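Long-range contact in copper homeostasis protein CutC (Streptococcus agalactiae, PDB 2BDQ), which probably binds copper ions and is thought to take part in cytoplasmic copper homeostasis: residues L14-C28 with A46-M60. Residues are numbered along the deposited sequence; the frame is centred on the assembly and turned at random.
Sequences LTRLDKAIISRVELC and ANQYLHEKGISVAVM
Lys53 NZ reaches into the loop before strand 24-28 and donates to Leu17 O at 2.8 Å, with a second, weak bond to Leu14 O. A bend at chi3 (72°) turns the end of the lysine chain toward these carbonyls. Nearby, a water accepts from Lys19 N and donates to Lys53 O, while the Lys19 methylenes lie against the same carbonyl, CD 3.4 Å from Lys53 O. Tyr49 presents its ring edge to Leu14 O, and Thr15 CG2 approaches the phenol oxygen; Tyr49 also packs on Leu73 of the second subunit. Beside these polar contacts, Leu14 crosses Leu50 at about a right angle, Leu14 CD1 lying 3.8 Å from Leu50 CD2. Ile55, its CG1 anti to the backbone N (chi1 168°), extends CD1 to Ile22 CG2, 3.6 Å away, and on to Val25. Farther along, Leu27 CD1 rests on Ala46 CB at 3.5 Å. Helix-facing Val25 and Leu27 pack with Leu50 and Ala46 in a beta-alpha-beta unit of the TIM barrel, whose strands 24-28 and 56-60 are parallel neighbours; Leu14, Ile22 and Ile55 extend this packing into the adjoining loops. Five backbone hydrogen bonds join the strands from Ser56 N to Ser23 O through Met60 N to Leu27 O; Ala58 N to Val25 O is nearly straight (176°). On the barrel-interior face, Arg24 CG lies 3.7 Å from Ser56 CB, and its guanidinium is held by a salt bridge to Glu5 and a hydrogen bond to Gln203. A Schellman motif with Gly54 at C-prime ends helix 40-52 and directs the chain into Ile55.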
# COMPACT_ATOMS: atom_id res chain seq x y z
N LEU A 14 -5.03 7.10 13.32
CA LEU A 14 -5.06 6.33 14.56
C LEU A 14 -4.96 7.14 15.85
O LEU A 14 -5.38 6.68 16.90
CB LEU A 14 -3.94 5.28 14.55
CG LEU A 14 -3.98 4.19 13.48
CD1 LEU A 14 -2.84 3.22 13.76
CD2 LEU A 14 -5.31 3.45 13.47
N THR A 15 -4.42 8.35 15.76
CA THR A 15 -4.24 9.19 16.94
C THR A 15 -5.52 9.57 17.68
O THR A 15 -5.46 9.99 18.83
CB THR A 15 -3.45 10.48 16.60
OG1 THR A 15 -3.97 11.06 15.40
CG2 THR A 15 -1.98 10.15 16.41
N ARG A 16 -6.67 9.41 17.04
CA ARG A 16 -7.93 9.77 17.70
C ARG A 16 -8.70 8.56 18.23
O ARG A 16 -9.75 8.71 18.85
CB ARG A 16 -8.82 10.57 16.75
CG ARG A 16 -9.70 11.59 17.47
CD ARG A 16 -8.83 12.60 18.23
NE ARG A 16 -7.90 13.27 17.33
CZ ARG A 16 -6.69 13.70 17.68
NH1 ARG A 16 -5.92 14.30 16.78
NH2 ARG A 16 -6.25 13.50 18.91
N LEU A 17 -8.17 7.36 17.99
CA LEU A 17 -8.85 6.15 18.44
C LEU A 17 -8.78 6.00 19.95
O LEU A 17 -7.79 6.35 20.59
CB LEU A 17 -8.25 4.91 17.77
CG LEU A 17 -8.77 4.51 16.39
CD1 LEU A 17 -8.72 5.69 15.44
CD2 LEU A 17 -7.95 3.36 15.85
N ASP A 18 -9.86 5.45 20.52
CA ASP A 18 -9.95 5.23 21.96
C ASP A 18 -10.53 3.84 22.21
O ASP A 18 -11.58 3.49 21.67
CB ASP A 18 -10.85 6.29 22.60
CG ASP A 18 -10.71 6.33 24.10
OD1 ASP A 18 -9.57 6.56 24.58
OD2 ASP A 18 -11.73 6.14 24.80
N LYS A 19 -9.86 3.05 23.04
CA LYS A 19 -10.30 1.69 23.34
C LYS A 19 -11.68 1.64 23.97
O LYS A 19 -12.32 0.59 24.03
CB LYS A 19 -9.29 1.00 24.27
CG LYS A 19 -9.14 1.64 25.64
CD LYS A 19 -8.03 0.96 26.43
CE LYS A 19 -7.82 1.59 27.80
NZ LYS A 19 -9.01 1.43 28.69
N ALA A 20 -12.16 2.79 24.44
CA ALA A 20 -13.46 2.87 25.07
C ALA A 20 -14.58 2.63 24.06
O ALA A 20 -15.66 2.16 24.43
CB ALA A 20 -13.64 4.23 25.74
N ILE A 21 -14.32 2.93 22.79
CA ILE A 21 -15.30 2.76 21.72
C ILE A 21 -14.82 1.84 20.60
O ILE A 21 -15.60 1.08 20.02
CB ILE A 21 -15.71 4.12 21.11
CG1 ILE A 21 -14.47 4.97 20.89
CG2 ILE A 21 -16.70 4.83 22.03
CD1 ILE A 21 -14.77 6.38 20.40
N ILE A 22 -13.53 1.91 20.29
CA ILE A 22 -12.96 1.06 19.25
C ILE A 22 -12.03 0.04 19.88
O ILE A 22 -11.02 0.40 20.48
CB ILE A 22 -12.20 1.90 18.21
CG1 ILE A 22 -13.20 2.76 17.43
CG2 ILE A 22 -11.39 0.99 17.29
CD1 ILE A 22 -12.58 3.66 16.40
N SER A 23 -12.37 -1.24 19.74
CA SER A 23 -11.54 -2.27 20.35
C SER A 23 -10.52 -2.89 19.40
O SER A 23 -9.53 -3.46 19.84
CB SER A 23 -12.42 -3.37 20.96
OG SER A 23 -13.33 -3.90 20.01
N ARG A 24 -10.74 -2.74 18.10
CA ARG A 24 -9.83 -3.33 17.14
C ARG A 24 -9.76 -2.51 15.86
O ARG A 24 -10.69 -1.78 15.52
CB ARG A 24 -10.30 -4.75 16.82
CG ARG A 24 -9.31 -5.64 16.13
CD ARG A 24 -9.84 -7.07 16.14
NE ARG A 24 -11.07 -7.17 15.38
CZ ARG A 24 -12.17 -7.82 15.79
NH1 ARG A 24 -12.20 -8.43 16.97
NH2 ARG A 24 -13.24 -7.85 15.01
N VAL A 25 -8.64 -2.62 15.16
CA VAL A 25 -8.46 -1.90 13.92
C VAL A 25 -7.95 -2.86 12.86
O VAL A 25 -7.16 -3.76 13.16
CB VAL A 25 -7.49 -0.70 14.11
CG1 VAL A 25 -6.46 -1.04 15.15
CG2 VAL A 25 -6.81 -0.34 12.80
N GLU A 26 -8.46 -2.70 11.64
CA GLU A 26 -8.01 -3.53 10.54
C GLU A 26 -6.95 -2.67 9.87
O GLU A 26 -7.27 -1.62 9.31
CB GLU A 26 -9.14 -3.83 9.55
CG GLU A 26 -8.68 -4.76 8.41
CD GLU A 26 -9.69 -4.88 7.29
OE1 GLU A 26 -10.04 -3.85 6.67
OE2 GLU A 26 -10.14 -6.02 7.01
N LEU A 27 -5.70 -3.11 9.94
CA LEU A 27 -4.60 -2.36 9.37
C LEU A 27 -4.30 -2.76 7.92
O LEU A 27 -4.02 -3.92 7.63
CB LEU A 27 -3.34 -2.56 10.23
CG LEU A 27 -2.22 -1.50 10.26
CD1 LEU A 27 -0.89 -2.14 10.61
CD2 LEU A 27 -2.12 -0.83 8.91
N CYS A 28 -4.36 -1.80 7.01
CA CYS A 28 -4.03 -2.05 5.62
C CYS A 28 -3.65 -0.75 4.95
O CYS A 28 -3.56 0.30 5.59
CB CYS A 28 -5.20 -2.73 4.89
SG CYS A 28 -6.88 -2.19 5.30
N ALA A 46 2.48 0.54 13.91
CA ALA A 46 1.06 0.58 14.21
C ALA A 46 0.75 -0.39 15.35
O ALA A 46 0.05 -0.02 16.30
CB ALA A 46 0.25 0.21 12.97
N ASN A 47 1.27 -1.61 15.27
CA ASN A 47 1.04 -2.60 16.32
C ASN A 47 1.49 -2.11 17.68
O ASN A 47 0.78 -2.27 18.68
CB ASN A 47 1.76 -3.92 16.00
CG ASN A 47 1.13 -4.66 14.83
OD1 ASN A 47 1.59 -5.74 14.45
ND2 ASN A 47 0.09 -4.08 14.25
N GLN A 48 2.68 -1.52 17.74
CA GLN A 48 3.20 -1.01 19.00
C GLN A 48 2.38 0.18 19.48
O GLN A 48 2.10 0.30 20.67
CB GLN A 48 4.67 -0.61 18.83
CG GLN A 48 5.34 -0.10 20.10
CD GLN A 48 6.83 0.14 19.91
OE1 GLN A 48 7.54 -0.74 19.41
NE2 GLN A 48 7.30 1.32 20.30
N TYR A 49 2.01 1.05 18.55
CA TYR A 49 1.22 2.23 18.89
C TYR A 49 -0.17 1.84 19.39
O TYR A 49 -0.62 2.34 20.42
CB TYR A 49 1.07 3.13 17.66
CG TYR A 49 0.31 4.41 17.94
CD1 TYR A 49 0.94 5.50 18.55
CD2 TYR A 49 -1.03 4.54 17.59
CE1 TYR A 49 0.24 6.68 18.80
CE2 TYR A 49 -1.74 5.71 17.84
CZ TYR A 49 -1.10 6.78 18.44
OH TYR A 49 -1.78 7.95 18.67
N LEU A 50 -0.84 0.96 18.66
CA LEU A 50 -2.17 0.53 19.05
C LEU A 50 -2.16 -0.32 20.32
O LEU A 50 -3.01 -0.13 21.20
CB LEU A 50 -2.83 -0.24 17.91
CG LEU A 50 -3.13 0.61 16.66
CD1 LEU A 50 -3.50 -0.31 15.51
CD2 LEU A 50 -4.25 1.61 16.95
N HIS A 51 -1.22 -1.25 20.43
CA HIS A 51 -1.15 -2.08 21.63
C HIS A 51 -0.95 -1.19 22.85
O HIS A 51 -1.50 -1.44 23.92
CB HIS A 51 0.01 -3.07 21.53
CG HIS A 51 -0.23 -4.20 20.57
ND1 HIS A 51 0.76 -5.06 20.17
CD2 HIS A 51 -1.36 -4.59 19.93
CE1 HIS A 51 0.26 -5.94 19.32
NE2 HIS A 51 -1.02 -5.68 19.16
N GLU A 52 -0.16 -0.13 22.67
CA GLU A 52 0.11 0.82 23.74
C GLU A 52 -1.20 1.47 24.21
O GLU A 52 -1.35 1.77 25.39
CB GLU A 52 1.10 1.86 23.23
CG GLU A 52 1.66 2.83 24.25
CD GLU A 52 2.85 3.61 23.70
OE1 GLU A 52 3.92 2.98 23.51
OE2 GLU A 52 2.72 4.84 23.44
N LYS A 53 -2.14 1.69 23.28
CA LYS A 53 -3.43 2.29 23.62
C LYS A 53 -4.47 1.22 23.94
O LYS A 53 -5.66 1.50 24.09
CB LYS A 53 -3.94 3.16 22.46
CG LYS A 53 -3.05 4.35 22.15
CD LYS A 53 -3.51 5.11 20.92
CE LYS A 53 -4.78 5.90 21.15
NZ LYS A 53 -5.12 6.69 19.94
N GLY A 54 -4.01 -0.03 24.03
CA GLY A 54 -4.90 -1.13 24.35
C GLY A 54 -5.90 -1.52 23.28
O GLY A 54 -7.07 -1.79 23.57
N ILE A 55 -5.47 -1.55 22.03
CA ILE A 55 -6.37 -1.94 20.96
C ILE A 55 -5.71 -3.00 20.07
O ILE A 55 -4.52 -2.91 19.76
CB ILE A 55 -6.80 -0.72 20.12
CG1 ILE A 55 -7.51 -1.17 18.85
CG2 ILE A 55 -5.60 0.14 19.81
CD1 ILE A 55 -8.04 -0.04 18.01
N SER A 56 -6.49 -4.02 19.70
CA SER A 56 -6.00 -5.11 18.87
C SER A 56 -5.83 -4.68 17.43
O SER A 56 -6.47 -3.72 16.98
CB SER A 56 -6.96 -6.30 18.94
OG SER A 56 -7.09 -6.77 20.27
N VAL A 57 -5.00 -5.42 16.71
CA VAL A 57 -4.69 -5.12 15.31
C VAL A 57 -4.82 -6.32 14.38
O VAL A 57 -4.13 -7.31 14.56
CB VAL A 57 -3.25 -4.61 15.18
CG1 VAL A 57 -2.98 -4.16 13.75
CG2 VAL A 57 -3.02 -3.48 16.17
N ALA A 58 -5.70 -6.21 13.39
CA ALA A 58 -5.88 -7.28 12.41
C ALA A 58 -5.20 -6.80 11.13
O ALA A 58 -5.62 -5.80 10.54
CB ALA A 58 -7.37 -7.53 12.16
N VAL A 59 -4.15 -7.49 10.70
CA VAL A 59 -3.41 -7.08 9.51
C VAL A 59 -3.92 -7.68 8.20
O VAL A 59 -4.11 -8.90 8.09
CB VAL A 59 -1.90 -7.41 9.65
CG1 VAL A 59 -1.14 -7.02 8.39
CG2 VAL A 59 -1.34 -6.67 10.85
N MSE A 60 -4.14 -6.82 7.22
CA MSE A 60 -4.61 -7.24 5.91
C MSE A 60 -3.52 -7.97 5.12
O MSE A 60 -2.39 -7.50 5.00
CB MSE A 60 -5.08 -6.03 5.09
CG MSE A 60 -6.58 -5.99 4.84
SE MSE A 60 -7.10 -7.35 3.56
CE MSE A 60 -8.43 -6.33 2.58
O HOH W 1 -7.36 3.72 24.22